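Local coordinates for protein deseasin MCP-01 (Pseudoalteromonas sp., PDB 3VV3) that cleaves peptide bonds as a bacterial serine protease of the subtilisin family and degrades collagen, at residues A[202-208]-A[237-243]; A[224-228]-A[268-273]. All coordinates share one frame; numbering follows the deposited sequence.

Contact 1 (A[202-208]-A[237-243])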
ATOM      1  N   ASN A 202      -2.779  -4.178   7.738  1.00  4.14           N
ATOM      2  CA  ASN A 202      -2.766  -5.200   6.685  1.00  5.22           C
ATOM      3  C   ASN A 202      -1.742  -6.313   6.874  1.00  6.45           C
ATOM      4  O   ASN A 202      -1.288  -6.915   5.901  1.00  6.81           O
ATOM      5  CB  ASN A 202      -2.517  -4.564   5.323  1.00  6.16           C
ATOM      6  CG  ASN A 202      -3.516  -3.484   4.996  1.00  6.27           C
ATOM      7  OD1 ASN A 202      -4.621  -3.480   5.516  1.00  9.21           O
ATOM      8  ND2 ASN A 202      -3.128  -2.558   4.126  1.00  9.13           N
ATOM      9  N   ASP A 203      -1.398  -6.597   8.120  1.00  5.60           N
ATOM     10  CA  ASP A 203      -0.351  -7.570   8.378  1.00  7.40           C
ATOM     11  C   ASP A 203      -0.868  -8.906   8.906  1.00  7.93           C
ATOM     12  O   ASP A 203      -0.088  -9.743   9.347  1.00  9.21           O
ATOM     13  CB  ASP A 203       0.704  -6.989   9.324  1.00  8.91           C
ATOM     14  CG  ASP A 203       2.011  -7.755   9.263  1.00 20.23           C
ATOM     15  OD1 ASP A 203       2.602  -7.821   8.163  1.00 26.60           O
ATOM     16  OD2 ASP A 203       2.435  -8.304  10.303  1.00 24.17           O
ATOM     17  N   ALA A 204      -2.178  -9.112   8.848  1.00  6.33           N
ATOM     18  CA  ALA A 204      -2.750 -10.431   9.133  1.00  7.06           C
ATOM     19  C   ALA A 204      -2.306 -11.019  10.474  1.00  9.45           C
ATOM     20  O   ALA A 204      -1.899 -12.182  10.552  1.00 10.41           O
ATOM     21  CB  ALA A 204      -2.445 -11.406   7.992  1.00  8.08           C
ATOM     22  N   VAL A 205      -2.404 -10.212  11.527  1.00  8.71           N
ATOM     23  CA  VAL A 205      -2.134 -10.670  12.885  1.00 11.12           C
ATOM     24  C   VAL A 205      -3.191 -10.158  13.857  1.00 11.27           C
ATOM     25  O   VAL A 205      -3.994  -9.281  13.522  1.00  7.25           O
ATOM     26  CB  VAL A 205      -0.744 -10.235  13.384  1.00 10.73           C
ATOM     27  CG1 VAL A 205       0.354 -10.904  12.549  1.00  7.82           C
ATOM     28  CG2 VAL A 205      -0.617  -8.715  13.365  1.00 10.17           C
ATOM     29  N   ASP A 206      -3.162 -10.717  15.061  1.00 10.96           N
ATOM     30  CA  ASP A 206      -4.102 -10.395  16.132  1.00 10.68           C
ATOM     31  C   ASP A 206      -3.672  -9.134  16.881  1.00  8.10           C
ATOM     32  O   ASP A 206      -2.635  -9.123  17.547  1.00  9.28           O
ATOM     33  CB  ASP A 206      -4.176 -11.603  17.077  1.00 10.88           C
ATOM     34  CG  ASP A 206      -4.961 -11.327  18.342  1.00 15.70           C
ATOM     35  OD1 ASP A 206      -5.725 -10.339  18.384  1.00 12.07           O
ATOM     36  OD2 ASP A 206      -4.811 -12.119  19.301  1.00 17.24           O
ATOM     37  N   ASN A 207      -4.466  -8.068  16.766  1.00  9.20           N
ATOM     38  CA  ASN A 207      -4.120  -6.783  17.369  1.00  7.08           C
ATOM     39  C   ASN A 207      -4.276  -6.759  18.889  1.00  8.71           C
ATOM     40  O   ASN A 207      -3.770  -5.852  19.549  1.00  9.34           O
ATOM     41  CB  ASN A 207      -4.929  -5.640  16.746  1.00  7.51           C
ATOM     42  CG  ASN A 207      -4.479  -5.303  15.337  1.00  7.71           C
ATOM     43  OD1 ASN A 207      -3.511  -5.864  14.831  1.00  7.82           O
ATOM     44  ND2 ASN A 207      -5.178  -4.362  14.702  1.00  7.52           N
ATOM     45  N   ASP A 208      -4.976  -7.749  19.439  1.00 10.67           N
ATOM     46  CA  ASP A 208      -5.069  -7.863  20.890  1.00 11.15           C
ATOM     47  C   ASP A 208      -3.711  -8.255  21.477  1.00 12.69           C
ATOM     48  O   ASP A 208      -3.386  -7.876  22.599  1.00 13.60           O
ATOM     49  CB  ASP A 208      -6.151  -8.863  21.309  1.00 11.01           C
ATOM     50  CG  ASP A 208      -7.557  -8.311  21.141  1.00 14.19           C
ATOM     51  OD1 ASP A 208      -7.749  -7.396  20.314  1.00 10.04           O
ATOM     52  OD2 ASP A 208      -8.478  -8.796  21.836  1.00 14.86           O
ATOM     53  N   PHE A 237      -5.290 -10.429   4.171  1.00  5.76           N
ATOM     54  CA  PHE A 237      -4.313  -9.502   4.740  1.00  7.33           C
ATOM     55  C   PHE A 237      -4.761  -8.815   6.029  1.00  5.65           C
ATOM     56  O   PHE A 237      -3.943  -8.223   6.725  1.00  4.83           O
ATOM     57  CB  PHE A 237      -3.929  -8.425   3.712  1.00  6.34           C
ATOM     58  CG  PHE A 237      -5.110  -7.662   3.163  1.00  6.13           C
ATOM     59  CD1 PHE A 237      -5.716  -6.670   3.915  1.00  5.87           C
ATOM     60  CD2 PHE A 237      -5.606  -7.941   1.897  1.00  8.23           C
ATOM     61  CE1 PHE A 237      -6.810  -5.968   3.427  1.00  5.68           C
ATOM     62  CE2 PHE A 237      -6.709  -7.233   1.383  1.00  6.29           C
ATOM     63  CZ  PHE A 237      -7.311  -6.247   2.154  1.00  5.37           C
ATOM     64  N   SER A 238      -6.046  -8.885   6.359  1.00  4.59           N
ATOM     65  CA  SER A 238      -6.568  -8.038   7.435  1.00  4.95           C
ATOM     66  C   SER A 238      -6.076  -8.415   8.826  1.00  6.69           C
ATOM     67  O   SER A 238      -6.052  -9.581   9.191  1.00  7.38           O
ATOM     68  CB  SER A 238      -8.102  -8.038   7.444  1.00  7.53           C
ATOM     69  OG  SER A 238      -8.606  -7.053   8.349  1.00  6.17           O
ATOM     70  N   GLN A 239      -5.726  -7.409   9.613  1.00  5.89           N
ATOM     71  CA  GLN A 239      -5.530  -7.619  11.041  1.00  4.93           C
ATOM     72  C   GLN A 239      -6.913  -7.722  11.697  1.00  6.94           C
ATOM     73  O   GLN A 239      -7.929  -7.395  11.077  1.00  6.27           O
ATOM     74  CB  GLN A 239      -4.665  -6.493  11.634  1.00  4.28           C
ATOM     75  CG  GLN A 239      -3.172  -6.703  11.314  1.00  5.57           C
ATOM     76  CD  GLN A 239      -2.303  -5.482  11.544  1.00  7.95           C
ATOM     77  OE1 GLN A 239      -2.168  -4.981  12.671  1.00 11.28           O
ATOM     78  NE2 GLN A 239      -1.685  -5.009  10.478  1.00  5.99           N
ATOM     79  N   TRP A 240      -6.954  -8.224  12.924  1.00  6.62           N
ATOM     80  CA  TRP A 240      -8.218  -8.395  13.636  1.00  8.77           C
ATOM     81  C   TRP A 240      -7.936  -8.194  15.117  1.00  7.87           C
ATOM     82  O   TRP A 240      -6.810  -7.889  15.497  1.00  6.20           O
ATOM     83  CB  TRP A 240      -8.814  -9.789  13.375  1.00  7.21           C
ATOM     84  CG  TRP A 240      -7.967 -10.904  13.924  1.00  9.28           C
ATOM     85  CD1 TRP A 240      -8.046 -11.463  15.172  1.00 10.30           C
ATOM     86  CD2 TRP A 240      -6.890 -11.571  13.254  1.00 10.19           C
ATOM     87  NE1 TRP A 240      -7.089 -12.443  15.316  1.00 13.11           N
ATOM     88  CE2 TRP A 240      -6.369 -12.530  14.151  1.00 13.18           C
ATOM     89  CE3 TRP A 240      -6.323 -11.459  11.981  1.00 10.93           C
ATOM     90  CZ2 TRP A 240      -5.305 -13.366  13.812  1.00 13.59           C
ATOM     91  CZ3 TRP A 240      -5.262 -12.296  11.648  1.00 11.72           C
ATOM     92  CH2 TRP A 240      -4.769 -13.234  12.560  1.00 12.66           C
ATOM     93  N   GLY A 241      -8.957  -8.334  15.954  1.00  7.29           N
ATOM     94  CA  GLY A 241      -8.761  -8.236  17.392  1.00  8.08           C
ATOM     95  C   GLY A 241     -10.088  -8.349  18.117  1.00  8.03           C
ATOM     96  O   GLY A 241     -10.958  -7.505  17.945  1.00  9.11           O
ATOM     97  N   LEU A 242     -10.247  -9.392  18.927  1.00  8.34           N
ATOM     98  CA  LEU A 242     -11.514  -9.630  19.623  1.00 10.80           C
ATOM     99  C   LEU A 242     -11.986  -8.409  20.420  1.00 10.73           C
ATOM    100  O   LEU A 242     -13.183  -8.106  20.460  1.00 10.28           O
ATOM    101  CB  LEU A 242     -11.405 -10.862  20.535  1.00 11.59           C
ATOM    102  CG  LEU A 242     -12.609 -11.182  21.418  1.00 12.76           C
ATOM    103  CD1 LEU A 242     -13.845 -11.502  20.583  1.00 11.35           C
ATOM    104  CD2 LEU A 242     -12.274 -12.347  22.337  1.00 14.24           C
ATOM    105  N   THR A 243     -11.048  -7.697  21.035  1.00  9.98           N
ATOM    106  CA  THR A 243     -11.400  -6.515  21.814  1.00 10.45           C
ATOM    107  C   THR A 243     -10.912  -5.218  21.172  1.00 10.03           C
ATOM    108  O   THR A 243     -11.455  -4.143  21.451  1.00  9.64           O
ATOM    109  CB  THR A 243     -10.874  -6.605  23.267  1.00 13.16           C
ATOM    110  OG1 THR A 243      -9.440  -6.599  23.270  1.00 12.10           O
ATOM    111  CG2 THR A 243     -11.376  -7.882  23.950  1.00 14.29           C
TER
HETATM  112  O   HOH W   1      -8.202 -11.470  19.254  1.00 10.93           O
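Asp208 grips Thr243 twice where two loops of the subtilisin fold meet, each of which follows a strand of the parallel sheet. Asp208 OD2 takes the backbone N of Thr243 at 2.9 Å on its syn lone pair, while Thr243 OG1, 2.8 Å from the same OD2, comes from above the carboxylate plane. The other oxygen, OD1, accepts a hydrogen bond from Ser244 OG, so a short acidic side chain suits a place where several donors converge. Asp206 closes an Asx turn, its OD1 accepting from Asp208 N, and a water links that OD1 to Leu242 N.

Further along, the backbones pair in a single bridge: Asn207 N gives a nearly straight bond to Trp240 O (2.7 Å, 166°), and Trp240 N donates to Val205 O at 3.2 Å. Nearer the other end, Ala204 N makes only a weak bond to Phe237 O.

The indole of Trp240 lies with one face against the backbone of 204-206. With CG set between the backbone N and carbonyl carbon (chi1 65°), the ring turns back to present that face to Val205 O and Asp206 N. Asp206 CA sits over the five-membered ring in a CH-pi contact, and its carboxylate runs almost parallel to the indole. Lys312 makes a cation-pi contact with the ring. Were Trp240 replaced by alanine, the backbone from Ala204 to Asp206 would probably lose its flat backing and Lys312 its aromatic partner. At the outer end of the indole, CZ3 meets Ala204 C at 3.4 Å.

Contact 2 (A[224-228]-A[268-273])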
ATOM      1  N   SER A 224     -12.595   0.851  15.016  1.00  5.70           N
ATOM      2  CA  SER A 224     -11.484   0.171  14.346  1.00  6.57           C
ATOM      3  C   SER A 224     -12.005  -0.863  13.376  1.00  5.69           C
ATOM      4  O   SER A 224     -12.810  -1.721  13.752  1.00  7.56           O
ATOM      5  CB  SER A 224     -10.566  -0.534  15.362  1.00 10.54           C
ATOM      6  OG  SER A 224      -9.968   0.399  16.232  1.00 23.59           O
ATOM      7  N   ILE A 225     -11.517  -0.809  12.140  1.00  4.11           N
ATOM      8  CA  ILE A 225     -12.150  -1.549  11.049  1.00  5.01           C
ATOM      9  C   ILE A 225     -11.242  -2.593  10.391  1.00  6.42           C
ATOM     10  O   ILE A 225     -10.151  -2.270   9.928  1.00  6.08           O
ATOM     11  CB  ILE A 225     -12.668  -0.563   9.980  1.00  4.39           C
ATOM     12  CG1 ILE A 225     -13.627   0.456  10.622  1.00  4.31           C
ATOM     13  CG2 ILE A 225     -13.321  -1.311   8.828  1.00  6.38           C
ATOM     14  CD1 ILE A 225     -14.757  -0.183  11.406  1.00  4.67           C
ATOM     15  N   ALA A 226     -11.703  -3.844  10.362  1.00  5.35           N
ATOM     16  CA  ALA A 226     -11.035  -4.903   9.606  1.00  4.34           C
ATOM     17  C   ALA A 226     -11.599  -4.920   8.196  1.00  6.02           C
ATOM     18  O   ALA A 226     -12.682  -4.371   7.940  1.00  5.52           O
ATOM     19  CB  ALA A 226     -11.240  -6.267  10.286  1.00  4.92           C
ATOM     20  N   SER A 227     -10.883  -5.573   7.284  1.00  4.25           N
ATOM     21  CA  SER A 227     -11.284  -5.630   5.886  1.00  5.72           C
ATOM     22  C   SER A 227     -11.942  -6.964   5.528  1.00  6.29           C
ATOM     23  O   SER A 227     -11.520  -8.021   5.993  1.00  5.90           O
ATOM     24  CB  SER A 227     -10.064  -5.404   4.984  1.00  6.03           C
ATOM     25  OG  SER A 227     -10.409  -5.577   3.618  1.00  4.88           O
ATOM     26  N   THR A 228     -12.971  -6.894   4.688  1.00  6.27           N
ATOM     27  CA  THR A 228     -13.627  -8.085   4.141  1.00  4.92           C
ATOM     28  C   THR A 228     -13.543  -8.096   2.619  1.00  6.58           C
ATOM     29  O   THR A 228     -13.258  -7.068   1.986  1.00  4.65           O
ATOM     30  CB  THR A 228     -15.110  -8.166   4.578  1.00  6.78           C
ATOM     31  OG1 THR A 228     -15.831  -7.025   4.083  1.00  7.05           O
ATOM     32  CG2 THR A 228     -15.216  -8.204   6.092  1.00  7.85           C
ATOM     33  N   GLY A 268      -6.911  -2.977   1.018  1.00  7.38           N
ATOM     34  CA  GLY A 268      -6.353  -2.781   2.345  1.00  6.30           C
ATOM     35  C   GLY A 268      -7.424  -2.425   3.354  1.00  6.49           C
ATOM     36  O   GLY A 268      -8.560  -2.109   2.990  1.00  5.73           O
ATOM     37  N   THR A 269      -7.081  -2.489   4.632  1.00  5.93           N
ATOM     38  CA  THR A 269      -7.984  -1.959   5.642  1.00  6.76           C
ATOM     39  C   THR A 269      -8.198  -0.454   5.428  1.00  6.44           C
ATOM     40  O   THR A 269      -9.200   0.097   5.876  1.00  4.72           O
ATOM     41  CB  THR A 269      -7.487  -2.249   7.074  1.00  3.53           C
ATOM     42  OG1 THR A 269      -6.123  -1.834   7.214  1.00  6.45           O
ATOM     43  CG2 THR A 269      -7.577  -3.744   7.360  1.00  5.28           C
ATOM     44  N   SER A 270      -7.263   0.192   4.731  1.00  4.16           N
ATOM     45  CA  SER A 270      -7.404   1.598   4.358  1.00  7.72           C
ATOM     46  C   SER A 270      -8.613   1.840   3.457  1.00  6.06           C
ATOM     47  O   SER A 270      -9.141   2.943   3.407  1.00  5.05           O
ATOM     48  CB  SER A 270      -6.143   2.101   3.651  1.00  8.45           C
ATOM     49  OG  SER A 270      -5.081   2.263   4.570  1.00 17.53           O
ATOM     50  N   MET A 271      -9.036   0.806   2.741  1.00  5.39           N
ATOM     51  CA  MET A 271     -10.196   0.893   1.846  1.00  4.18           C
ATOM     52  C   MET A 271     -11.489   0.524   2.574  1.00  5.10           C
ATOM     53  O   MET A 271     -12.578   0.977   2.207  1.00  5.29           O
ATOM     54  CB  MET A 271     -10.000  -0.023   0.623  1.00  4.62           C
ATOM     55  CG  MET A 271      -9.002   0.486  -0.425  1.00  6.96           C
ATOM     56  SD  MET A 271      -7.276   0.560   0.124  1.00  8.14           S
ATOM     57  CE  MET A 271      -7.058   2.341   0.207  1.00 10.53           C
ATOM     58  N   ALA A 272     -11.367  -0.306   3.606  1.00  4.98           N
ATOM     59  CA  ALA A 272     -12.520  -0.685   4.420  1.00  4.33           C
ATOM     60  C   ALA A 272     -12.977   0.502   5.273  1.00  5.05           C
ATOM     61  O   ALA A 272     -14.171   0.764   5.420  1.00  4.96           O
ATOM     62  CB  ALA A 272     -12.165  -1.883   5.317  1.00  4.66           C
ATOM     63  N   THR A 273     -12.004   1.210   5.835  1.00  3.41           N
ATOM     64  CA  THR A 273     -12.262   2.349   6.709  1.00  4.68           C
ATOM     65  C   THR A 273     -13.227   3.393   6.115  1.00  4.65           C
ATOM     66  O   THR A 273     -14.196   3.785   6.783  1.00  4.69           O
ATOM     67  CB  THR A 273     -10.911   2.956   7.161  1.00  4.13           C
ATOM     68  OG1 THR A 273     -10.213   1.964   7.931  1.00  7.28           O
ATOM     69  CG2 THR A 273     -11.093   4.204   8.013  1.00  5.01           C
TER
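Ile225 begins the contact by laying its CG2 methyl against Ala272 CB, 3.7 Å away, where strand 224-228 meets the first turn of the helix starting at Thr269. CG2 stands anti to the backbone N, which carries it to the helix, while the CG1 branch leads away from it. Ile225 CB also lies 4.1 Å from Thr273 OG1, which turns back into its own helix, joining Thr273 N in bonding to Thr269 O from opposite faces of that carbonyl. The hydroxyl is thus satisfied within the helix where it passes Ile225.

At Ala226 the side chain points away, and the carbonyl O meets Ala272 CB at 3.7 Å. Ser227 turns toward the helix; its CB touches Thr269 CG2 at 3.8 Å, and its OG is hydrogen-bonded to Ser235 OG. The axes of the short segments come within 6.9 Å, which suits the small Ala272 and Ser227; packing makes the contact, without a hydrogen bond across it. Gly268 occupies the N-cap position, with backbone angles that would jam a side chain against the preceding carbonyl.

Ser270 points away from the strand, and its OG makes a weak hydrogen bond to His105 NE2; it is probably the nucleophile of a Ser-His-Asp triad, as in other subtilases. Strand 222-228 runs between strands 195-199 and 247-250 of the central sheet; Thr269 and Thr273 also touch strand 195-199, and Met271 packs against helix 105-114.

From the N terminus, the chain leaves strand 195-199 and enters the loop holding 202-208, then forms strand 222-228, which carries 224-228. The next loop returns as 237-243 and closes contact 1 around that strand; only after strand 247-250 and a hairpin does 268-273 arrive to close contact 2. The segments alternate, so the two closures cross. Contact 1 joins the loops after two neighbouring sheet strands, and contact 2 sets the helix starting at Thr269 on the sheet. They meet directly: Asn202 OD1 probably accepts a hydrogen bond from Thr269 N, Ser238 OG probably bonds to Ser227 N, and Phe237 packs on Gly268.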